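Local coordinates for gluconate kinase (Lactobacillus acidophilus, PDB 3LL3), which is an FGGY-family carbohydrate kinase that binds ATP and D-xylulose and probably transfers phosphate from ATP to a sugar or sugar acid, at residues F303-A306 with R307-F311; D314-P317 with Q318-L321. One frame throughout, in Å; residues are numbered along the deposited sequence.

Interaction 1: F303-A306 with R307-F311; sequences FNWA and RQTLF. With ATP (adenosine-5'-triphosphate), chain C.
T309 lies over one face of the W305 indole, one turn further along helix 300-311. Its CB sits 4.1 Å from the centroid of the five-membered ring, 20° off the normal, a CH-pi contact. T309 OG1 stands 3.2 Å above the same ring, toward its rim. OG1 is anti to the carbonyl carbon (chi1 -63°), which turns it back along the helix to donate to W305 O at 2.9 Å. T309 N also donates to W305 O, so one carbonyl takes two bonds. W305 NE1 is hydrogen-bonded to H363 O of the second subunit. L310 runs at about a right angle to W305 and rests CD1 on A306 CB at 4.0 Å. Near the ATP end, the N304 amide and the R307 guanidinium are turned 59° apart. R307 NH1 is hydrogen-bonded to E315 O beyond the helix. F303 lays a ring face under the adenine, with ATP N3 3.7 Å above its plane. N304 CB meets the ribose O2' at 3.5 Å. The helix therefore gives ATP an apolar aromatic floor at one end, while W305 O, accepting from both T309 N and T309 OG1, fixes the threonine on one face of the indole beside the subunit interface.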
loop_
_atom_site.group_PDB
_atom_site.type_symbol
_atom_site.label_atom_id
_atom_site.label_comp_id
_atom_site.label_asym_id
_atom_site.label_seq_id
_atom_site.Cartn_x
_atom_site.Cartn_y
_atom_site.Cartn_z
ATOM N N PHE A 303 -0.304 9.711 -11.935
ATOM C CA PHE A 303 -1.428 10.594 -11.637
ATOM C C PHE A 303 -2.651 10.185 -12.456
ATOM O O PHE A 303 -3.757 10.121 -11.948
ATOM C CB PHE A 303 -1.061 12.043 -11.951
ATOM C CG PHE A 303 -2.193 13.009 -11.767
ATOM C CD1 PHE A 303 -3.027 13.326 -12.824
ATOM C CD2 PHE A 303 -2.445 13.578 -10.522
ATOM C CE1 PHE A 303 -4.080 14.219 -12.665
ATOM C CE2 PHE A 303 -3.488 14.475 -10.354
ATOM C CZ PHE A 303 -4.314 14.792 -11.431
ATOM N N ASN A 304 -2.429 9.908 -13.732
ATOM C CA ASN A 304 -3.479 9.413 -14.592
ATOM C C ASN A 304 -4.063 8.093 -14.099
ATOM O O ASN A 304 -5.274 7.952 -14.036
ATOM C CB ASN A 304 -2.959 9.233 -16.009
ATOM C CG ASN A 304 -4.065 8.960 -17.001
ATOM O OD1 ASN A 304 -4.101 7.896 -17.639
ATOM N ND2 ASN A 304 -4.975 9.917 -17.144
ATOM N N TRP A 305 -3.208 7.124 -13.766
ATOM C CA TRP A 305 -3.694 5.855 -13.214
ATOM C C TRP A 305 -4.569 6.076 -11.978
ATOM O O TRP A 305 -5.643 5.487 -11.865
ATOM C CB TRP A 305 -2.546 4.896 -12.880
ATOM C CG TRP A 305 -2.996 3.727 -12.045
ATOM C CD1 TRP A 305 -3.477 2.524 -12.498
ATOM C CD2 TRP A 305 -3.019 3.651 -10.610
ATOM N NE1 TRP A 305 -3.784 1.704 -11.430
ATOM C CE2 TRP A 305 -3.518 2.373 -10.264
ATOM C CE3 TRP A 305 -2.656 4.535 -9.585
ATOM C CZ2 TRP A 305 -3.670 1.962 -8.935
ATOM C CZ3 TRP A 305 -2.812 4.125 -8.263
ATOM C CH2 TRP A 305 -3.317 2.846 -7.950
ATOM N N ALA A 306 -4.106 6.913 -11.053
ATOM C CA ALA A 306 -4.851 7.178 -9.821
ATOM C C ALA A 306 -6.189 7.857 -10.084
ATOM O O ALA A 306 -7.173 7.580 -9.400
ATOM C CB ALA A 306 -4.025 8.006 -8.847
ATOM N N ARG A 307 -6.206 8.743 -11.079
ATOM C CA ARG A 307 -7.396 9.508 -11.436
ATOM C C ARG A 307 -8.495 8.578 -11.931
ATOM O O ARG A 307 -9.664 8.750 -11.577
ATOM C CB ARG A 307 -7.060 10.556 -12.512
ATOM C CG ARG A 307 -8.262 11.310 -13.042
ATOM C CD ARG A 307 -7.877 12.345 -14.096
ATOM N NE ARG A 307 -7.425 11.721 -15.336
ATOM C CZ ARG A 307 -8.170 10.906 -16.083
ATOM N NH1 ARG A 307 -9.409 10.601 -15.720
ATOM N NH2 ARG A 307 -7.674 10.383 -17.195
ATOM N N GLN A 308 -8.107 7.595 -12.741
ATOM C CA GLN A 308 -9.040 6.620 -13.296
ATOM C C GLN A 308 -9.396 5.494 -12.333
ATOM O O GLN A 308 -10.465 4.899 -12.446
ATOM C CB GLN A 308 -8.443 5.965 -14.539
ATOM C CG GLN A 308 -8.309 6.866 -15.757
ATOM C CD GLN A 308 -8.068 6.055 -17.013
ATOM O OE1 GLN A 308 -6.930 5.944 -17.494
ATOM N NE2 GLN A 308 -9.138 5.445 -17.533
ATOM N N THR A 309 -8.492 5.178 -11.411
ATOM C CA THR A 309 -8.649 4.002 -10.559
ATOM C C THR A 309 -9.297 4.352 -9.227
ATOM O O THR A 309 -10.207 3.660 -8.781
ATOM C CB THR A 309 -7.301 3.300 -10.326
ATOM O OG1 THR A 309 -6.804 2.829 -11.576
ATOM C CG2 THR A 309 -7.440 2.122 -9.377
ATOM N N LEU A 310 -8.833 5.431 -8.606
ATOM C CA LEU A 310 -9.385 5.850 -7.325
ATOM C C LEU A 310 -10.792 6.373 -7.520
ATOM O O LEU A 310 -11.615 6.249 -6.627
ATOM C CB LEU A 310 -8.518 6.911 -6.635
ATOM C CG LEU A 310 -7.274 6.387 -5.914
ATOM C CD1 LEU A 310 -6.508 5.533 -6.873
ATOM C CD2 LEU A 310 -6.379 7.492 -5.398
ATOM N N PHE A 311 -11.075 6.943 -8.692
ATOM C CA PHE A 311 -12.402 7.514 -8.947
ATOM C C PHE A 311 -13.135 6.787 -10.082
ATOM O O PHE A 311 -13.856 5.818 -9.870
ATOM C CB PHE A 311 -12.302 9.008 -9.273
ATOM C CG PHE A 311 -11.687 9.848 -8.179
ATOM C CD1 PHE A 311 -10.314 10.004 -8.088
ATOM C CD2 PHE A 311 -12.488 10.520 -7.267
ATOM C CE1 PHE A 311 -9.751 10.787 -7.099
ATOM C CE2 PHE A 311 -11.924 11.304 -6.269
ATOM C CZ PHE A 311 -10.549 11.441 -6.194
HETATM P PG ATP C . 5.209 16.160 -24.438
HETATM O O1G ATP C . 3.582 16.255 -24.767
HETATM O O2G ATP C . 5.875 17.682 -24.411
HETATM O O3G ATP C . 5.862 15.314 -25.434
HETATM P PB ATP C . 4.210 14.648 -22.219
HETATM O O1B ATP C . 4.847 14.058 -20.823
HETATM O O2B ATP C . 3.696 13.586 -23.075
HETATM O O3B ATP C . 5.441 15.491 -22.947
HETATM P PA ATP C . 2.722 16.673 -20.666
HETATM O O1A ATP C . 4.034 17.517 -20.161
HETATM O O2A ATP C . 1.611 17.541 -21.031
HETATM O O3A ATP C . 2.941 15.690 -21.981
HETATM O "O5'" ATP C . 2.246 15.759 -19.385
HETATM C "C5'" ATP C . 1.253 14.783 -19.594
HETATM C "C4'" ATP C . 0.673 14.405 -18.253
HETATM O "O4'" ATP C . 0.039 15.410 -17.479
HETATM C "C3'" ATP C . -0.151 13.095 -18.072
HETATM O "O3'" ATP C . 0.592 11.982 -17.671
HETATM C "C2'" ATP C . -1.374 13.531 -17.186
HETATM O "O2'" ATP C . -1.810 12.525 -16.313
HETATM C "C1'" ATP C . -0.819 14.791 -16.559
HETATM N N9 ATP C . -1.827 15.801 -16.270
HETATM C C8 ATP C . -2.754 16.313 -17.103
HETATM N N7 ATP C . -3.412 17.353 -16.388
HETATM C C5 ATP C . -2.823 17.445 -15.106
HETATM C C6 ATP C . -3.066 18.295 -14.002
HETATM N N6 ATP C . -4.082 19.334 -14.109
HETATM N N1 ATP C . -2.339 18.172 -12.886
HETATM C C2 ATP C . -1.351 17.219 -12.785
HETATM N N3 ATP C . -1.121 16.391 -13.870
HETATM C C4 ATP C . -1.859 16.517 -15.009
#

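Interaction 2: D314-P317 with Q318-L321; sequences DETP and QDFL. With ATP (adenosine-5'-triphosphate), chain C.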
loop_
_atom_site.group_PDB
_atom_site.type_symbol
_atom_site.label_atom_id
_atom_site.label_comp_id
_atom_site.label_asym_id
_atom_site.label_seq_id
_atom_site.Cartn_x
_atom_site.Cartn_y
_atom_site.Cartn_z
ATOM N N ASP A 314 -14.289 9.459 -15.572
ATOM C CA ASP A 314 -15.014 10.709 -15.830
ATOM C C ASP A 314 -14.510 11.803 -14.903
ATOM O O ASP A 314 -14.916 12.954 -14.992
ATOM C CB ASP A 314 -16.520 10.523 -15.628
ATOM C CG ASP A 314 -17.155 9.667 -16.713
ATOM O OD1 ASP A 314 -16.447 9.327 -17.694
ATOM O OD2 ASP A 314 -18.363 9.344 -16.576
ATOM N N GLU A 315 -13.631 11.418 -13.994
ATOM C CA GLU A 315 -12.984 12.353 -13.106
ATOM C C GLU A 315 -11.925 13.146 -13.856
ATOM O O GLU A 315 -10.990 12.545 -14.380
ATOM C CB GLU A 315 -12.267 11.556 -12.038
ATOM C CG GLU A 315 -11.863 12.383 -10.868
ATOM C CD GLU A 315 -13.026 12.635 -9.944
ATOM O OE1 GLU A 315 -14.165 12.190 -10.249
ATOM O OE2 GLU A 315 -12.787 13.273 -8.902
ATOM N N THR A 316 -12.049 14.475 -13.894
ATOM C CA THR A 316 -11.045 15.325 -14.555
ATOM C C THR A 316 -9.812 15.472 -13.665
ATOM O O THR A 316 -9.889 15.229 -12.468
ATOM C CB THR A 316 -11.593 16.750 -14.887
ATOM O OG1 THR A 316 -11.904 17.446 -13.672
ATOM C CG2 THR A 316 -12.834 16.670 -15.758
ATOM N N PRO A 317 -8.661 15.843 -14.249
ATOM C CA PRO A 317 -7.492 16.132 -13.414
ATOM C C PRO A 317 -7.816 17.173 -12.351
ATOM O O PRO A 317 -7.430 17.023 -11.187
ATOM C CB PRO A 317 -6.494 16.697 -14.423
ATOM C CG PRO A 317 -6.802 15.945 -15.680
ATOM C CD PRO A 317 -8.302 15.736 -15.676
ATOM N N GLN A 318 -8.528 18.227 -12.748
ATOM C CA GLN A 318 -8.931 19.266 -11.804
ATOM C C GLN A 318 -9.801 18.726 -10.662
ATOM O O GLN A 318 -9.614 19.100 -9.508
ATOM C CB GLN A 318 -9.651 20.410 -12.520
ATOM C CG GLN A 318 -9.791 21.641 -11.654
ATOM C CD GLN A 318 -8.468 22.068 -11.076
ATOM O OE1 GLN A 318 -7.476 22.185 -11.795
ATOM N NE2 GLN A 318 -8.434 22.291 -9.767
ATOM N N ASP A 319 -10.751 17.855 -10.983
ATOM C CA ASP A 319 -11.590 17.239 -9.947
ATOM C C ASP A 319 -10.692 16.512 -8.937
ATOM O O ASP A 319 -10.878 16.616 -7.725
ATOM C CB ASP A 319 -12.585 16.229 -10.551
ATOM C CG ASP A 319 -13.678 16.881 -11.395
ATOM O OD1 ASP A 319 -13.968 18.075 -11.195
ATOM O OD2 ASP A 319 -14.257 16.183 -12.260
ATOM N N PHE A 320 -9.722 15.756 -9.456
ATOM C CA PHE A 320 -8.813 14.994 -8.609
ATOM C C PHE A 320 -8.040 15.928 -7.698
ATOM O O PHE A 320 -7.967 15.709 -6.493
ATOM C CB PHE A 320 -7.840 14.206 -9.492
ATOM C CG PHE A 320 -6.973 13.229 -8.745
ATOM C CD1 PHE A 320 -5.891 13.662 -8.010
ATOM C CD2 PHE A 320 -7.221 11.878 -8.813
ATOM C CE1 PHE A 320 -5.073 12.771 -7.346
ATOM C CE2 PHE A 320 -6.399 10.968 -8.138
ATOM C CZ PHE A 320 -5.328 11.424 -7.408
ATOM N N LEU A 321 -7.443 16.964 -8.285
ATOM C CA LEU A 321 -6.695 17.946 -7.522
ATOM C C LEU A 321 -7.578 18.585 -6.454
ATOM O O LEU A 321 -7.159 18.767 -5.314
ATOM C CB LEU A 321 -6.160 19.024 -8.462
ATOM C CG LEU A 321 -5.124 18.507 -9.453
ATOM C CD1 LEU A 321 -4.746 19.603 -10.430
ATOM C CD2 LEU A 321 -3.901 17.995 -8.702
HETATM P PG ATP C . 5.209 16.160 -24.438
HETATM O O1G ATP C . 3.582 16.255 -24.767
HETATM O O2G ATP C . 5.875 17.682 -24.411
HETATM O O3G ATP C . 5.862 15.314 -25.434
HETATM P PB ATP C . 4.210 14.648 -22.219
HETATM O O1B ATP C . 4.847 14.058 -20.823
HETATM O O2B ATP C . 3.696 13.586 -23.075
HETATM O O3B ATP C . 5.441 15.491 -22.947
HETATM P PA ATP C . 2.722 16.673 -20.666
HETATM O O1A ATP C . 4.034 17.517 -20.161
HETATM O O2A ATP C . 1.611 17.541 -21.031
HETATM O O3A ATP C . 2.941 15.690 -21.981
HETATM O "O5'" ATP C . 2.246 15.759 -19.385
HETATM C "C5'" ATP C . 1.253 14.783 -19.594
HETATM C "C4'" ATP C . 0.673 14.405 -18.253
HETATM O "O4'" ATP C . 0.039 15.410 -17.479
HETATM C "C3'" ATP C . -0.151 13.095 -18.072
HETATM O "O3'" ATP C . 0.592 11.982 -17.671
HETATM C "C2'" ATP C . -1.374 13.531 -17.186
HETATM O "O2'" ATP C . -1.810 12.525 -16.313
HETATM C "C1'" ATP C . -0.819 14.791 -16.559
HETATM N N9 ATP C . -1.827 15.801 -16.270
HETATM C C8 ATP C . -2.754 16.313 -17.103
HETATM N N7 ATP C . -3.412 17.353 -16.388
HETATM C C5 ATP C . -2.823 17.445 -15.106
HETATM C C6 ATP C . -3.066 18.295 -14.002
HETATM N N6 ATP C . -4.082 19.334 -14.109
HETATM N N1 ATP C . -2.339 18.172 -12.886
HETATM C C2 ATP C . -1.351 17.219 -12.785
HETATM N N3 ATP C . -1.121 16.391 -13.870
HETATM C C4 ATP C . -1.859 16.517 -15.009
#
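T316 holds OG1 between its backbone N and carbonyl carbon (chi1 64°), and D319 swings its carboxylate back beside its own N (chi1 -69°). These two torsions bring the side chains together at the start of helix 317-325. D319 N donates to T316 OG1 at 3.0 Å. In return T316 N donates to D319 OD2 at 3.2 Å. That bond is nearly straight at the hydrogen, but it reaches OD2 from above the carboxylate plane, 41° out of it. E315 sets OE2 against D319 CB, 3.4 Å away. The two carboxylate planes are steeply turned against each other. E315 OE1 and D319 OD2 remain 4.5 Å from each other, and their like charges would probably disfavour a closer approach.

The reciprocal pair is a capping box, with T316 as N-cap. It satisfies an amide of the first turn that has no earlier helical carbonyl to use. P317 follows as the first helical residue. The next bonds are helical: F320 N to T316 O and L321 N to P317 O.

Two side chains of this turn meet the nucleotide. P317 CB lies 3.6 Å from ATP N6, and L321 CD1 lies 3.7 Å from ATP N1. L321 also packs on F408 and V409 of helix 407-417. The F320 side chain packs on A369 and I373 of helix 365-388.

Overall arrangement
Interactions 1 and 2 lie on consecutive helices, 300-311 and 317-325, with centres about 9 Å apart. Both belong to the ATP pocket, and their residues meet the same adenine: F303 from the first helix, P317 and L321 from the second. Direct contacts join them. The hydrogen bond from R307 NH1 to E315 O, 2.8 Å long, ties the first helix to the loop that joins the two. The F320 ring packs against F303 and F311, with F320 CD1 3.5 Å from F303 CE2; F303 and F320 meet edge-to-face. P317 also touches F303, so these two adenine-contacting side chains are in contact with each other. T261, G300 and G402 add hydrogen bonds to ATP from outside these segments.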